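Local coordinates for protein manganese-dependent inorganic pyrophosphatase (Methanocaldococcus jannaschii, PDB 2EB0) that catalyses the manganese-dependent hydrolysis of inorganic diphosphate to two phosphates, as a two-domain family II pyrophosphatase with two manganese ions per subunit, at residues B[197-202]-B[234-239]; B[228-233]-B[251-256]. All coordinates share one frame; numbering follows the deposited sequence.

Contact 1. Residues B[197-202]-B[234-239]; sequences EIINMD and YKLLEE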
ATOM      1  N   GLU B 197       3.429 -22.685 -24.189  1.00 27.40           N
ATOM      2  CA  GLU B 197       3.795 -22.885 -22.783  1.00 27.94           C
ATOM      3  C   GLU B 197       4.728 -21.787 -22.267  1.00 26.00           C
ATOM      4  O   GLU B 197       4.605 -21.322 -21.129  1.00 24.39           O
ATOM      5  CB  GLU B 197       4.461 -24.250 -22.609  1.00 44.61           C
ATOM      6  CG  GLU B 197       3.570 -25.426 -22.983  1.00 48.36           C
ATOM      7  CD  GLU B 197       4.330 -26.741 -23.011  1.00 52.31           C
ATOM      8  OE1 GLU B 197       5.205 -26.915 -23.888  1.00 54.01           O
ATOM      9  OE2 GLU B 197       4.058 -27.599 -22.150  1.00 54.64           O
ATOM     10  N   ILE B 198       5.662 -21.377 -23.113  1.00 29.51           N
ATOM     11  CA  ILE B 198       6.612 -20.328 -22.766  1.00 28.33           C
ATOM     12  C   ILE B 198       5.891 -19.007 -22.532  1.00 27.66           C
ATOM     13  O   ILE B 198       6.256 -18.230 -21.654  1.00 26.83           O
ATOM     14  CB  ILE B 198       7.640 -20.143 -23.894  1.00 26.08           C
ATOM     15  CG1 ILE B 198       8.506 -21.401 -24.002  1.00 25.78           C
ATOM     16  CG2 ILE B 198       8.486 -18.912 -23.634  1.00 28.21           C
ATOM     17  CD1 ILE B 198       9.436 -21.395 -25.163  1.00 25.71           C
ATOM     18  N   ILE B 199       4.853 -18.766 -23.318  1.00 26.50           N
ATOM     19  CA  ILE B 199       4.087 -17.544 -23.207  1.00 27.57           C
ATOM     20  C   ILE B 199       3.275 -17.464 -21.922  1.00 28.58           C
ATOM     21  O   ILE B 199       3.283 -16.446 -21.236  1.00 28.64           O
ATOM     22  CB  ILE B 199       3.142 -17.391 -24.414  1.00 34.54           C
ATOM     23  CG1 ILE B 199       3.938 -16.884 -25.614  1.00 33.83           C
ATOM     24  CG2 ILE B 199       1.987 -16.452 -24.075  1.00 34.37           C
ATOM     25  CD1 ILE B 199       3.153 -16.860 -26.896  1.00 37.92           C
ATOM     26  N   ASN B 200       2.589 -18.546 -21.589  1.00 42.58           N
ATOM     27  CA  ASN B 200       1.748 -18.558 -20.402  1.00 42.71           C
ATOM     28  C   ASN B 200       2.458 -18.828 -19.085  1.00 42.93           C
ATOM     29  O   ASN B 200       1.927 -18.517 -18.020  1.00 43.61           O
ATOM     30  CB  ASN B 200       0.617 -19.574 -20.584  1.00 32.22           C
ATOM     31  CG  ASN B 200      -0.320 -19.204 -21.718  1.00 32.58           C
ATOM     32  OD1 ASN B 200      -0.696 -18.041 -21.876  1.00 33.89           O
ATOM     33  ND2 ASN B 200      -0.716 -20.197 -22.503  1.00 29.81           N
ATOM     34  N   MET B 201       3.654 -19.397 -19.149  0.50 15.77           N
ATOM     35  CA  MET B 201       4.387 -19.723 -17.937  0.50 14.85           C
ATOM     36  C   MET B 201       4.528 -18.560 -16.959  0.50 14.82           C
ATOM     37  O   MET B 201       4.343 -18.734 -15.759  0.50 12.78           O
ATOM     38  CB  MET B 201       5.776 -20.262 -18.287  0.50 30.99           C
ATOM     39  CG  MET B 201       6.466 -20.966 -17.128  0.50 31.35           C
ATOM     40  SD  MET B 201       5.536 -22.413 -16.539  1.00 36.77           S
ATOM     41  CE  MET B 201       5.981 -23.609 -17.790  1.00 28.61           C
ATOM     42  N   ASP B 202       4.847 -17.375 -17.465  1.00 27.52           N
ATOM     43  CA  ASP B 202       5.035 -16.228 -16.580  1.00 29.22           C
ATOM     44  C   ASP B 202       4.494 -14.933 -17.169  1.00 27.56           C
ATOM     45  O   ASP B 202       5.190 -13.926 -17.228  1.00 27.98           O
ATOM     46  CB  ASP B 202       6.528 -16.088 -16.250  1.00 50.99           C
ATOM     47  CG  ASP B 202       6.815 -14.957 -15.287  1.00 55.56           C
ATOM     48  OD1 ASP B 202       6.053 -14.788 -14.314  1.00 59.56           O
ATOM     49  OD2 ASP B 202       7.816 -14.243 -15.495  1.00 57.55           O
ATOM     50  N   TYR B 234       5.898 -14.785 -31.364  1.00 27.85           N
ATOM     51  CA  TYR B 234       5.338 -13.497 -31.764  1.00 28.01           C
ATOM     52  C   TYR B 234       3.944 -13.649 -32.375  1.00 28.27           C
ATOM     53  O   TYR B 234       3.020 -12.900 -32.038  1.00 29.69           O
ATOM     54  CB  TYR B 234       6.247 -12.787 -32.770  1.00 30.21           C
ATOM     55  CG  TYR B 234       5.884 -11.328 -32.932  1.00 32.08           C
ATOM     56  CD1 TYR B 234       6.215 -10.398 -31.943  1.00 31.20           C
ATOM     57  CD2 TYR B 234       5.156 -10.884 -34.039  1.00 32.22           C
ATOM     58  CE1 TYR B 234       5.828  -9.066 -32.048  1.00 32.22           C
ATOM     59  CE2 TYR B 234       4.761  -9.551 -34.153  1.00 31.41           C
ATOM     60  CZ  TYR B 234       5.101  -8.650 -33.153  1.00 32.11           C
ATOM     61  OH  TYR B 234       4.709  -7.335 -33.246  1.00 32.39           O
ATOM     62  N   LYS B 235       3.798 -14.611 -33.280  1.00 29.85           N
ATOM     63  CA  LYS B 235       2.509 -14.850 -33.918  1.00 30.09           C
ATOM     64  C   LYS B 235       1.455 -15.091 -32.841  1.00 30.29           C
ATOM     65  O   LYS B 235       0.388 -14.463 -32.849  1.00 29.20           O
ATOM     66  CB  LYS B 235       2.585 -16.062 -34.852  1.00 58.04           C
ATOM     67  CG  LYS B 235       1.290 -16.323 -35.612  1.00 63.06           C
ATOM     68  CD  LYS B 235       1.351 -17.591 -36.456  1.00 66.90           C
ATOM     69  CE  LYS B 235       2.355 -17.481 -37.591  1.00 68.81           C
ATOM     70  NZ  LYS B 235       2.384 -18.731 -38.405  1.00 69.97           N
ATOM     71  N   LEU B 236       1.762 -15.989 -31.902  1.00 25.45           N
ATOM     72  CA  LEU B 236       0.825 -16.283 -30.828  1.00 23.63           C
ATOM     73  C   LEU B 236       0.506 -15.025 -30.016  1.00 23.04           C
ATOM     74  O   LEU B 236      -0.642 -14.811 -29.609  1.00 23.24           O
ATOM     75  CB  LEU B 236       1.373 -17.391 -29.920  1.00 22.89           C
ATOM     76  CG  LEU B 236       1.426 -18.807 -30.524  1.00 24.78           C
ATOM     77  CD1 LEU B 236       2.048 -19.780 -29.531  1.00 26.16           C
ATOM     78  CD2 LEU B 236       0.033 -19.273 -30.884  1.00 24.80           C
ATOM     79  N   LEU B 237       1.505 -14.182 -29.788  1.00 29.97           N
ATOM     80  CA  LEU B 237       1.268 -12.964 -29.024  1.00 30.62           C
ATOM     81  C   LEU B 237       0.369 -11.995 -29.800  1.00 31.24           C
ATOM     82  O   LEU B 237      -0.374 -11.212 -29.204  1.00 29.43           O
ATOM     83  CB  LEU B 237       2.598 -12.296 -28.658  1.00 20.83           C
ATOM     84  CG  LEU B 237       3.521 -13.055 -27.682  1.00 19.96           C
ATOM     85  CD1 LEU B 237       4.749 -12.213 -27.393  1.00 19.59           C
ATOM     86  CD2 LEU B 237       2.798 -13.362 -26.380  1.00 17.49           C
ATOM     87  N   GLU B 238       0.432 -12.058 -31.128  0.50  8.82           N
ATOM     88  CA  GLU B 238      -0.389 -11.193 -31.962  0.50 11.23           C
ATOM     89  C   GLU B 238      -1.835 -11.621 -31.845  0.50 12.05           C
ATOM     90  O   GLU B 238      -2.741 -10.789 -31.842  0.50 11.07           O
ATOM     91  CB  GLU B 238       0.055 -11.267 -33.426  0.50 38.39           C
ATOM     92  CG  GLU B 238       1.372 -10.567 -33.702  1.00 41.66           C
ATOM     93  CD  GLU B 238       1.734 -10.551 -35.176  1.00 44.09           C
ATOM     94  OE1 GLU B 238       1.947 -11.638 -35.753  1.00 46.97           O
ATOM     95  OE2 GLU B 238       1.808  -9.450 -35.760  1.00 43.81           O
ATOM     96  N   GLU B 239      -2.036 -12.931 -31.743  1.00 30.20           N
ATOM     97  CA  GLU B 239      -3.362 -13.520 -31.608  1.00 32.19           C
ATOM     98  C   GLU B 239      -3.928 -13.223 -30.229  1.00 31.36           C
ATOM     99  O   GLU B 239      -5.103 -12.888 -30.088  1.00 31.99           O
ATOM    100  CB  GLU B 239      -3.293 -15.037 -31.812  1.00102.46           C
ATOM    101  CG  GLU B 239      -3.041 -15.464 -33.246  1.00108.50           C
ATOM    102  CD  GLU B 239      -4.223 -15.176 -34.153  1.00114.61           C
ATOM    103  OE1 GLU B 239      -4.115 -15.424 -35.373  1.00118.11           O
ATOM    104  OE2 GLU B 239      -5.264 -14.704 -33.647  1.00117.16           O
TER

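Contact 2. Residues B[228-233]-B[251-256]; sequences SKKEDI and FLITDI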
ATOM      1  N   SER B 228      14.924 -19.407 -31.585  1.00 30.60           N
ATOM      2  CA  SER B 228      14.461 -20.249 -32.682  1.00 31.39           C
ATOM      3  C   SER B 228      12.944 -20.430 -32.630  1.00 31.48           C
ATOM      4  O   SER B 228      12.349 -21.029 -33.526  1.00 31.45           O
ATOM      5  CB  SER B 228      15.146 -21.621 -32.623  1.00 37.09           C
ATOM      6  OG  SER B 228      14.786 -22.336 -31.452  1.00 37.94           O
ATOM      7  N   LYS B 229      12.328 -19.916 -31.571  1.00 28.98           N
ATOM      8  CA  LYS B 229      10.883 -20.005 -31.394  1.00 28.68           C
ATOM      9  C   LYS B 229      10.290 -18.598 -31.366  1.00 28.49           C
ATOM     10  O   LYS B 229       9.075 -18.427 -31.317  1.00 29.52           O
ATOM     11  CB  LYS B 229      10.561 -20.725 -30.084  1.00 32.85           C
ATOM     12  CG  LYS B 229      11.050 -22.158 -30.026  1.00 32.90           C
ATOM     13  CD  LYS B 229      10.833 -22.764 -28.644  1.00 33.19           C
ATOM     14  CE  LYS B 229      11.390 -24.178 -28.554  1.00 29.75           C
ATOM     15  NZ  LYS B 229      11.346 -24.711 -27.161  1.00 28.63           N
ATOM     16  N   LYS B 230      11.165 -17.598 -31.410  1.00 27.35           N
ATOM     17  CA  LYS B 230      10.768 -16.187 -31.380  1.00 30.55           C
ATOM     18  C   LYS B 230       9.622 -15.868 -32.347  1.00 30.96           C
ATOM     19  O   LYS B 230       8.640 -15.218 -31.976  1.00 30.56           O
ATOM     20  CB  LYS B 230      11.977 -15.306 -31.715  1.00 37.04           C
ATOM     21  CG  LYS B 230      11.833 -13.843 -31.318  1.00 38.38           C
ATOM     22  CD  LYS B 230      12.939 -12.980 -31.912  1.00 41.88           C
ATOM     23  CE  LYS B 230      14.331 -13.506 -31.583  1.00 45.08           C
ATOM     24  NZ  LYS B 230      14.613 -13.536 -30.122  1.00 48.84           N
ATOM     25  N   GLU B 231       9.763 -16.329 -33.586  1.00 35.21           N
ATOM     26  CA  GLU B 231       8.770 -16.114 -34.632  1.00 35.47           C
ATOM     27  C   GLU B 231       7.408 -16.663 -34.220  1.00 34.19           C
ATOM     28  O   GLU B 231       6.415 -15.933 -34.180  1.00 33.64           O
ATOM     29  CB  GLU B 231       9.237 -16.789 -35.921  1.00 76.22           C
ATOM     30  CG  GLU B 231       8.277 -16.691 -37.088  1.00 80.48           C
ATOM     31  CD  GLU B 231       8.802 -17.411 -38.321  1.00 83.95           C
ATOM     32  OE1 GLU B 231       8.090 -17.438 -39.347  1.00 84.06           O
ATOM     33  OE2 GLU B 231       9.927 -17.951 -38.263  1.00 85.87           O
ATOM     34  N   ASP B 232       7.366 -17.951 -33.904  1.00 31.72           N
ATOM     35  CA  ASP B 232       6.119 -18.580 -33.498  1.00 30.85           C
ATOM     36  C   ASP B 232       5.541 -17.901 -32.267  1.00 29.82           C
ATOM     37  O   ASP B 232       4.322 -17.718 -32.174  1.00 29.71           O
ATOM     38  CB  ASP B 232       6.333 -20.069 -33.212  1.00 60.21           C
ATOM     39  CG  ASP B 232       6.747 -20.844 -34.446  1.00 63.46           C
ATOM     40  OD1 ASP B 232       6.085 -20.688 -35.496  1.00 64.39           O
ATOM     41  OD2 ASP B 232       7.728 -21.613 -34.362  1.00 65.01           O
ATOM     42  N   ILE B 233       6.411 -17.534 -31.325  1.00 26.07           N
ATOM     43  CA  ILE B 233       5.972 -16.862 -30.100  1.00 24.66           C
ATOM     44  C   ILE B 233       5.300 -15.532 -30.440  1.00 24.98           C
ATOM     45  O   ILE B 233       4.247 -15.199 -29.885  1.00 25.08           O
ATOM     46  CB  ILE B 233       7.160 -16.603 -29.128  1.00 27.87           C
ATOM     47  CG1 ILE B 233       7.643 -17.930 -28.527  1.00 26.32           C
ATOM     48  CG2 ILE B 233       6.731 -15.662 -28.011  1.00 27.13           C
ATOM     49  CD1 ILE B 233       8.826 -17.799 -27.600  1.00 24.17           C
ATOM     50  N   PHE B 251       6.965  -9.026 -24.342  1.00 25.22           N
ATOM     51  CA  PHE B 251       7.464 -10.303 -23.861  1.00 24.66           C
ATOM     52  C   PHE B 251       8.968 -10.190 -23.736  1.00 24.94           C
ATOM     53  O   PHE B 251       9.666  -9.914 -24.718  1.00 25.10           O
ATOM     54  CB  PHE B 251       7.137 -11.431 -24.822  1.00 21.79           C
ATOM     55  CG  PHE B 251       7.321 -12.790 -24.222  1.00 24.26           C
ATOM     56  CD1 PHE B 251       6.352 -13.325 -23.384  1.00 24.73           C
ATOM     57  CD2 PHE B 251       8.481 -13.523 -24.462  1.00 22.73           C
ATOM     58  CE1 PHE B 251       6.531 -14.570 -22.791  1.00 26.04           C
ATOM     59  CE2 PHE B 251       8.670 -14.766 -23.873  1.00 23.01           C
ATOM     60  CZ  PHE B 251       7.691 -15.291 -23.034  1.00 26.31           C
ATOM     61  N   LEU B 252       9.459 -10.414 -22.524  1.00 25.28           N
ATOM     62  CA  LEU B 252      10.880 -10.303 -22.246  1.00 25.35           C
ATOM     63  C   LEU B 252      11.650 -11.612 -22.349  1.00 25.33           C
ATOM     64  O   LEU B 252      11.429 -12.543 -21.565  1.00 25.96           O
ATOM     65  CB  LEU B 252      11.086  -9.721 -20.844  1.00 16.24           C
ATOM     66  CG  LEU B 252      10.370  -8.401 -20.569  1.00 16.74           C
ATOM     67  CD1 LEU B 252      10.481  -8.052 -19.091  1.00 19.53           C
ATOM     68  CD2 LEU B 252      10.943  -7.304 -21.449  1.00 17.44           C
ATOM     69  N   ILE B 253      12.545 -11.689 -23.330  1.00 15.70           N
ATOM     70  CA  ILE B 253      13.396 -12.863 -23.468  1.00 14.98           C
ATOM     71  C   ILE B 253      14.624 -12.421 -22.681  1.00 14.83           C
ATOM     72  O   ILE B 253      15.470 -11.704 -23.199  1.00 16.14           O
ATOM     73  CB  ILE B 253      13.789 -13.125 -24.922  1.00 17.35           C
ATOM     74  CG1 ILE B 253      12.538 -13.443 -25.741  1.00 20.65           C
ATOM     75  CG2 ILE B 253      14.781 -14.280 -24.987  1.00 19.74           C
ATOM     76  CD1 ILE B 253      12.807 -13.652 -27.236  1.00 19.75           C
ATOM     77  N   THR B 254      14.687 -12.819 -21.418  1.00 14.73           N
ATOM     78  CA  THR B 254      15.775 -12.418 -20.534  1.00 16.24           C
ATOM     79  C   THR B 254      17.018 -13.320 -20.568  1.00 16.99           C
ATOM     80  O   THR B 254      16.971 -14.519 -20.274  1.00 15.32           O
ATOM     81  CB  THR B 254      15.239 -12.285 -19.089  1.00 19.76           C
ATOM     82  OG1 THR B 254      14.222 -11.274 -19.066  1.00 22.96           O
ATOM     83  CG2 THR B 254      16.343 -11.908 -18.117  1.00 20.20           C
ATOM     84  N   ASP B 255      18.131 -12.716 -20.954  1.00 21.37           N
ATOM     85  CA  ASP B 255      19.400 -13.417 -21.037  1.00 22.08           C
ATOM     86  C   ASP B 255      20.063 -13.305 -19.668  1.00 21.39           C
ATOM     87  O   ASP B 255      20.635 -12.277 -19.327  1.00 22.14           O
ATOM     88  CB  ASP B 255      20.262 -12.763 -22.109  1.00 28.50           C
ATOM     89  CG  ASP B 255      21.566 -13.487 -22.328  1.00 31.28           C
ATOM     90  OD1 ASP B 255      21.836 -13.838 -23.497  1.00 32.40           O
ATOM     91  OD2 ASP B 255      22.315 -13.701 -21.343  1.00 28.48           O
ATOM     92  N   ILE B 256      19.980 -14.368 -18.885  1.00 20.81           N
ATOM     93  CA  ILE B 256      20.546 -14.354 -17.546  1.00 22.50           C
ATOM     94  C   ILE B 256      22.023 -13.979 -17.496  1.00 23.46           C
ATOM     95  O   ILE B 256      22.429 -13.232 -16.621  1.00 23.71           O
ATOM     96  CB  ILE B 256      20.312 -15.711 -16.843  1.00 29.15           C
ATOM     97  CG1 ILE B 256      18.809 -15.903 -16.603  1.00 28.25           C
ATOM     98  CG2 ILE B 256      21.070 -15.763 -15.516  1.00 31.10           C
ATOM     99  CD1 ILE B 256      18.425 -17.291 -16.158  1.00 27.28           C
TER

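Contact 1. Residues B[197-202]-B[234-239]
The CA atoms of I199 and L237, the nearest pair across the two segments, are 7.9 Å apart, and between residues 197-202 and 234-239 the touching is done by side chains, within the DHHA2 domain of this pyrophosphatase. Both helices, 195-201 and 230-243, pack against the mixed beta sheet of that domain, and I199 spans the gap to the second helix. Its CB is directed toward that helix, with CG1 anti to the carbonyl carbon (chi1 -79°) and CD1 carried on outward by an extended chi2, which brings the terminal methyl to both leucines, met from directions roughly at right angles. CD1 lies 3.5 Å from CB of L236, close to the root of that side chain, while the CD1 methyl of L236 stands farther off. L237 reaches in with CD2 and runs antiparallel past the isoleucine. Its CD2 also touches the gamma branches, at 3.8 Å from CG1 and 3.9 Å from CG2 of I199. No hydrogen bond spans the two segments; the join is purely apolar and buries a modest 137 Å². An alanine here, without CG1, CG2 and CD1, would probably leave a gap beside L236 CB and free L237 CD2 to shift. L237 also leans on F251 and L264 of the sheet, and its closest grip on the isoleucine is the 3.6 Å contact of CD2 with I199 CD1.

Contact 2. Residues B[228-233]-B[251-256]
Helix 230-243 lies on one face of the mixed sheet of the DHHA2 domain, and here its first turn meets strand 248-255, an inner strand of that sheet. Alternate strand residues F251 and I253 point to the helix, where I233 and K230, one turn apart, receive them. K230 leaves its backbone with CG anti to N (chi1 -162°), then bends at chi3 and chi4, which brings the ammonium end over to the sheet. There NZ lies 3.4 Å from CD1 of I253, the two side chains crossing at about a right angle. This is van der Waals contact with a methyl; the charge itself is answered by a salt bridge from K230 NZ to OE1 of E262, on the adjoining antiparallel strand and backbone-bonded to I253. Deeper in, I233 directs its CG2 obliquely to the F251 ring, a loose approach of 4.5 Å to CD2. L264 of strand 260-267 touches K230, I233 and F251, and I199 of helix 195-201 borders I233. Alternate strand side chains facing a helix laid on the sheet are typical of the helix-on-sheet layer of an alpha/beta domain.

Helix 230-243 serves both contacts: its opening turn lies on strand 248-255 in contact 2, and the following turn meets helix 195-201 in contact 1. With centres 10 Å apart, they adjoin in one largely apolar layer, touching where L237 CD1 packs 3.6 Å from F251 CB and I199 CD1 lies 3.6 Å from the carbonyl O of I233. Both are mostly buried, yet each has a less sheltered member, L236 in contact 1 and K230 in contact 2. Their chemistry differs accordingly: the helix-helix join is wholly aliphatic, whereas the helix-sheet join adds an aromatic ring and a lysine whose charge is paired on the sheet. Both lie away from the two manganese sites.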